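Local coordinates for protein fumarylacetoacetate hydrolase (PDB 5TI1) that probably hydrolyses fumarylacetoacetate to fumarate and acetoacetate, the last step of phenylalanine and tyrosine breakdown, at a site that holds a magnesium ion, at residues B[13-18]-B[104-109]; B[165-170]-B[392-397]. All blocks are in the same frame, centred on the assembly; numbering follows the deposited sequence.

The two contacts sit on opposite sides of the chain's centre, their centres about 46 Å apart and their nearest atoms about 31 Å apart. They follow one another along the chain: contact 1 is closed by residue 109, well before contact 2 opens at 165. Contact 1 lays the short helix 13-17 against helix 102-116, part of the N-terminal family region, and lies away from the magnesium site. Contact 2 belongs to the C-terminal FAA hydrolase region, where the end of helix 158-168 meets the turn after helix 389-392, close to residues predicted to handle substrate. Thus contact 1 packs the start of the modelled chain on the N-terminal region, and contact 2 borders the probable active site.

Contact 1. Residues B[13-18]-B[104-109]; sequences SDLQAT and AWRSVR
Thr18 meets Arg109 through its hydroxyl: Arg109 NE gives a nearly straight hydrogen bond to Thr18 OG1 (2.9 Å, 162°), which lies at the edge of the guanidinium, in its plane. A second, weak bond runs from Arg109 NH2 to the backbone, Thr18 O, at 3.2 Å. About a turn earlier, Leu15 CD2 covers one face of the Arg106 guanidinium, toward its rim, 3.5 Å from Arg106 NE. Leu15 CD1 sits between the aliphatic stems of the two arginines, 4.1 Å from Arg106 CG and 4.2 Å from Arg109 CD.

The Thr18 hydroxyl acts both ways, accepting from Arg109 NE while Thr18 OG1 donates to Leu15 O at 2.6 Å. Its first torsion (chi1 71°) tucks OG1 between the backbone N and the carbonyl carbon of Thr18, within reach of Leu15 O, three residues earlier. Farther out, Arg109 also bonds Gln40 O and Asn41 O, so carbonyls from two parts of the chain fix the buried guanidinium. Arg106 NE also forms a salt bridge with Asp294. The arrangement is helix-on-helix packing, in which the extended Arg109 of helix 102-116 hydrogen-bonds Thr18, next to the short N-terminal helix 13-17.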
loop_
_atom_site.group_PDB
_atom_site.type_symbol
_atom_site.label_atom_id
_atom_site.label_comp_id
_atom_site.label_asym_id
_atom_site.label_seq_id
_atom_site.Cartn_x
_atom_site.Cartn_y
_atom_site.Cartn_z
ATOM N N SER B 13 37.287 6.389 4.869
ATOM C CA SER B 13 37.893 7.424 5.698
ATOM C C SER B 13 37.234 8.775 5.442
ATOM O O SER B 13 37.060 9.579 6.369
ATOM C CB SER B 13 39.395 7.487 5.432
ATOM O OG SER B 13 39.959 8.633 6.035
ATOM N N ASP B 14 36.869 9.043 4.184
ATOM C CA ASP B 14 36.097 10.238 3.863
ATOM C C ASP B 14 34.758 10.234 4.584
ATOM O O ASP B 14 34.319 11.266 5.108
ATOM C CB ASP B 14 35.862 10.327 2.356
ATOM C CG ASP B 14 37.103 10.688 1.591
ATOM O OD1 ASP B 14 37.985 11.358 2.166
ATOM O OD2 ASP B 14 37.182 10.315 0.403
ATOM N N LEU B 15 34.082 9.083 4.591
ATOM C CA LEU B 15 32.803 8.977 5.278
ATOM C C LEU B 15 32.960 9.231 6.771
ATOM O O LEU B 15 32.117 9.888 7.392
ATOM C CB LEU B 15 32.192 7.603 5.020
ATOM C CG LEU B 15 30.844 7.334 5.688
ATOM C CD1 LEU B 15 29.765 8.261 5.140
ATOM C CD2 LEU B 15 30.453 5.882 5.521
ATOM N N GLN B 16 34.045 8.730 7.362
ATOM C CA GLN B 16 34.253 8.911 8.794
ATOM C C GLN B 16 34.441 10.381 9.147
ATOM O O GLN B 16 33.948 10.847 10.183
ATOM C CB GLN B 16 35.461 8.099 9.257
ATOM C CG GLN B 16 35.663 8.166 10.758
ATOM C CD GLN B 16 34.387 7.834 11.507
ATOM O OE1 GLN B 16 33.765 8.708 12.116
ATOM N NE2 GLN B 16 33.979 6.567 11.451
ATOM N N ALA B 17 35.152 11.129 8.296
ATOM C CA ALA B 17 35.382 12.544 8.566
ATOM C C ALA B 17 34.075 13.318 8.692
ATOM O O ALA B 17 34.002 14.284 9.460
ATOM C CB ALA B 17 36.260 13.150 7.471
ATOM N N THR B 18 33.032 12.906 7.960
ATOM C CA THR B 18 31.743 13.592 8.014
ATOM C C THR B 18 31.026 13.387 9.344
ATOM O O THR B 18 30.063 14.103 9.632
ATOM C CB THR B 18 30.834 13.111 6.877
ATOM O OG1 THR B 18 30.404 11.766 7.138
ATOM C CG2 THR B 18 31.549 13.177 5.532
ATOM N N ALA B 104 26.374 6.224 -3.917
ATOM C CA ALA B 104 25.983 7.569 -4.319
ATOM C C ALA B 104 25.651 8.432 -3.108
ATOM O O ALA B 104 26.112 9.575 -3.011
ATOM C CB ALA B 104 24.797 7.509 -5.282
ATOM N N TRP B 105 24.856 7.901 -2.168
ATOM C CA TRP B 105 24.490 8.686 -0.991
ATOM C C TRP B 105 25.732 9.168 -0.256
ATOM O O TRP B 105 25.769 10.299 0.246
ATOM C CB TRP B 105 23.625 7.874 -0.023
ATOM C CG TRP B 105 22.581 7.014 -0.644
ATOM C CD1 TRP B 105 21.952 7.203 -1.837
ATOM C CD2 TRP B 105 22.046 5.815 -0.089
ATOM N NE1 TRP B 105 21.050 6.190 -2.059
ATOM C CE2 TRP B 105 21.095 5.321 -1.000
ATOM C CE3 TRP B 105 22.285 5.105 1.092
ATOM C CZ2 TRP B 105 20.389 4.144 -0.774
ATOM C CZ3 TRP B 105 21.580 3.940 1.318
ATOM C CH2 TRP B 105 20.641 3.470 0.389
ATOM N N ARG B 106 26.759 8.319 -0.186
ATOM C CA ARG B 106 27.945 8.670 0.586
ATOM C C ARG B 106 28.838 9.635 -0.175
ATOM O O ARG B 106 29.364 10.584 0.415
ATOM C CB ARG B 106 28.701 7.404 0.974
ATOM C CG ARG B 106 27.918 6.527 1.922
ATOM C CD ARG B 106 28.680 5.267 2.307
ATOM N NE ARG B 106 27.985 4.550 3.372
ATOM C CZ ARG B 106 28.422 3.433 3.942
ATOM N NH1 ARG B 106 29.561 2.880 3.539
ATOM N NH2 ARG B 106 27.713 2.862 4.908
ATOM N N SER B 107 29.015 9.417 -1.482
ATOM C CA SER B 107 29.712 10.392 -2.316
ATOM C C SER B 107 29.127 11.794 -2.143
ATOM O O SER B 107 29.856 12.755 -1.868
ATOM C CB SER B 107 29.646 9.965 -3.782
ATOM O OG SER B 107 30.278 10.925 -4.614
ATOM N N VAL B 108 27.806 11.929 -2.305
ATOM C CA VAL B 108 27.175 13.236 -2.135
ATOM C C VAL B 108 27.423 13.775 -0.732
ATOM O O VAL B 108 27.744 14.957 -0.551
ATOM C CB VAL B 108 25.669 13.152 -2.451
ATOM C CG1 VAL B 108 24.970 14.441 -2.041
ATOM C CG2 VAL B 108 25.459 12.897 -3.927
ATOM N N ARG B 109 27.292 12.917 0.283
ATOM C CA ARG B 109 27.462 13.376 1.656
ATOM C C ARG B 109 28.880 13.883 1.909
ATOM O O ARG B 109 29.075 14.891 2.600
ATOM C CB ARG B 109 27.117 12.253 2.626
ATOM C CG ARG B 109 27.446 12.622 4.040
ATOM C CD ARG B 109 27.181 11.508 5.002
ATOM N NE ARG B 109 27.628 11.911 6.322
ATOM C CZ ARG B 109 26.871 12.591 7.169
ATOM N NH1 ARG B 109 25.631 12.912 6.817
ATOM N NH2 ARG B 109 27.347 12.946 8.357
#

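Contact 2. Residues B[165-170]-B[392-397]; sequences GSMFRD and LTWNGK
Met167 reaches out from its helix and lies across one face of the Trp394 indole, the two side chains coming from opposite directions. Trp394 is modelled in two conformers, and the stack described is that of one of them. With the methionine chain extended beyond CG (chi2 180°), CG and CE press on the face, with SD bridging them at a greater height. Met167 CG stands 3.5 Å from Trp394 CZ2. Met167 SD is 4.3 Å from the centroid of the six-membered ring and only 12° off its normal. The extended chain carries on to Met167 CE, which lies over the same face, offset toward the rim. There Met167 CE makes a CH-pi contact, 3.6 Å from the six-membered ring's centroid, and comes to 3.4 Å from Trp394 CE3.

Ser166 approaches differently: Ser166 CB meets the rim of the indole near the ring plane, 3.7 Å from Trp394 CH2, while its OG turns to Thr162 O within the helix. Asn395 CB adds an aliphatic touch, 4.0 Å from Met167 SD, and its amide oxygen accepts a bond from Lys222 NZ.

Trp394 has positive phi (44°) as the C-prime residue of a Schellman motif ending helix 389-392, and it also starts a type I' turn to Lys397. This is a Met-aromatic contact joining that helix cap to the end of helix 158-168, which carries the predicted proton acceptor His160 and leads into Arg169, a predicted substrate-binding residue.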
loop_
_atom_site.group_PDB
_atom_site.type_symbol
_atom_site.label_atom_id
_atom_site.label_comp_id
_atom_site.label_asym_id
_atom_site.label_seq_id
_atom_site.Cartn_x
_atom_site.Cartn_y
_atom_site.Cartn_z
ATOM N N GLY B 165 -2.084 -3.892 25.874
ATOM C CA GLY B 165 -2.577 -5.208 26.232
ATOM C C GLY B 165 -3.117 -5.281 27.645
ATOM O O GLY B 165 -4.063 -6.028 27.909
ATOM N N SER B 166 -2.534 -4.511 28.570
ATOM C CA SER B 166 -3.040 -4.500 29.940
ATOM C C SER B 166 -4.478 -4.001 29.994
ATOM O O SER B 166 -5.286 -4.505 30.779
ATOM C CB SER B 166 -2.143 -3.646 30.837
ATOM O OG SER B 166 -0.902 -4.289 31.080
ATOM N N MET B 167 -4.823 -3.016 29.163
ATOM C CA MET B 167 -6.196 -2.519 29.169
ATOM C C MET B 167 -7.137 -3.512 28.506
ATOM O O MET B 167 -8.286 -3.673 28.934
ATOM C CB MET B 167 -6.277 -1.164 28.471
ATOM C CG MET B 167 -5.257 -0.158 28.945
ATOM S SD MET B 167 -5.434 1.399 28.061
ATOM C CE MET B 167 -3.758 2.029 28.122
ATOM N N PHE B 168 -6.665 -4.190 27.463
ATOM C CA PHE B 168 -7.508 -5.143 26.761
ATOM C C PHE B 168 -7.683 -6.429 27.550
ATOM O O PHE B 168 -8.742 -7.060 27.475
ATOM C CB PHE B 168 -6.922 -5.449 25.384
ATOM C CG PHE B 168 -7.916 -5.347 24.280
ATOM C CD1 PHE B 168 -8.953 -6.259 24.183
ATOM C CD2 PHE B 168 -7.829 -4.328 23.348
ATOM C CE1 PHE B 168 -9.883 -6.163 23.167
ATOM C CE2 PHE B 168 -8.752 -4.225 22.327
ATOM C CZ PHE B 168 -9.784 -5.142 22.237
ATOM N N ARG B 169 -6.654 -6.831 28.293
ATOM C CA ARG B 169 -6.719 -8.000 29.155
ATOM C C ARG B 169 -6.336 -7.582 30.571
ATOM O O ARG B 169 -7.149 -6.984 31.279
ATOM C CB ARG B 169 -5.820 -9.115 28.610
ATOM C CG ARG B 169 -6.251 -9.568 27.210
ATOM C CD ARG B 169 -5.231 -10.451 26.496
ATOM N NE ARG B 169 -4.082 -9.712 25.974
ATOM C CZ ARG B 169 -4.075 -9.026 24.833
ATOM N NH1 ARG B 169 -5.166 -8.964 24.077
ATOM N NH2 ARG B 169 -2.974 -8.391 24.449
ATOM N N ASP B 170 -5.109 -7.868 30.986
ATOM C CA ASP B 170 -4.586 -7.399 32.262
ATOM C C ASP B 170 -3.069 -7.471 32.189
ATOM O O ASP B 170 -2.520 -8.057 31.246
ATOM C CB ASP B 170 -5.141 -8.227 33.443
ATOM C CG ASP B 170 -4.959 -9.730 33.265
ATOM O OD1 ASP B 170 -4.335 -10.164 32.272
ATOM O OD2 ASP B 170 -5.449 -10.485 34.132
ATOM N N LEU B 392 -0.801 7.556 27.822
ATOM C CA LEU B 392 -0.483 8.640 28.745
ATOM C C LEU B 392 -1.622 8.909 29.723
ATOM O O LEU B 392 -1.369 9.235 30.891
ATOM C CB LEU B 392 -0.135 9.910 27.963
ATOM C CG LEU B 392 1.158 9.829 27.143
ATOM C CD1 LEU B 392 1.300 11.000 26.181
ATOM C CD2 LEU B 392 2.378 9.713 28.063
ATOM N N THR B 393 -2.872 8.759 29.283
ATOM C CA THR B 393 -4.030 9.013 30.135
ATOM C C THR B 393 -4.719 7.730 30.580
ATOM O O THR B 393 -5.783 7.795 31.206
ATOM C CB THR B 393 -5.040 9.922 29.422
ATOM O OG1 THR B 393 -5.684 9.206 28.363
ATOM C CG2 THR B 393 -4.350 11.140 28.841
ATOM N N TRP B 394 -4.125 6.574 30.292
ATOM C CA TRP B 394 -4.718 5.262 30.562
ATOM C C TRP B 394 -6.191 5.245 30.154
ATOM O O TRP B 394 -7.107 5.083 30.962
ATOM C CB TRP B 394 -4.540 4.850 32.023
ATOM C CG TRP B 394 -4.611 3.355 32.209
ATOM C CD1 TRP B 394 -5.634 2.642 32.767
ATOM C CD2 TRP B 394 -3.624 2.392 31.812
ATOM N NE1 TRP B 394 -5.340 1.298 32.753
ATOM C CE2 TRP B 394 -4.113 1.118 32.171
ATOM C CE3 TRP B 394 -2.370 2.485 31.195
ATOM C CZ2 TRP B 394 -3.393 -0.052 31.935
ATOM C CZ3 TRP B 394 -1.661 1.318 30.955
ATOM C CH2 TRP B 394 -2.175 0.068 31.324
ATOM N N ASN B 395 -6.394 5.426 28.849
ATOM C CA ASN B 395 -7.721 5.441 28.235
ATOM C C ASN B 395 -8.633 6.498 28.859
ATOM O O ASN B 395 -9.858 6.353 28.857
ATOM C CB ASN B 395 -8.378 4.061 28.302
ATOM C CG ASN B 395 -9.459 3.894 27.263
ATOM O OD1 ASN B 395 -9.536 4.676 26.307
ATOM N ND2 ASN B 395 -10.301 2.876 27.436
ATOM N N GLY B 396 -8.050 7.573 29.385
ATOM C CA GLY B 396 -8.831 8.642 29.964
ATOM C C GLY B 396 -9.093 8.506 31.445
ATOM O O GLY B 396 -9.843 9.318 32.001
ATOM N N LYS B 397 -8.504 7.504 32.101
ATOM C CA LYS B 397 -8.699 7.337 33.535
ATOM C C LYS B 397 -7.971 8.425 34.318
ATOM O O LYS B 397 -8.458 8.884 35.358
ATOM C CB LYS B 397 -8.226 5.945 33.962
#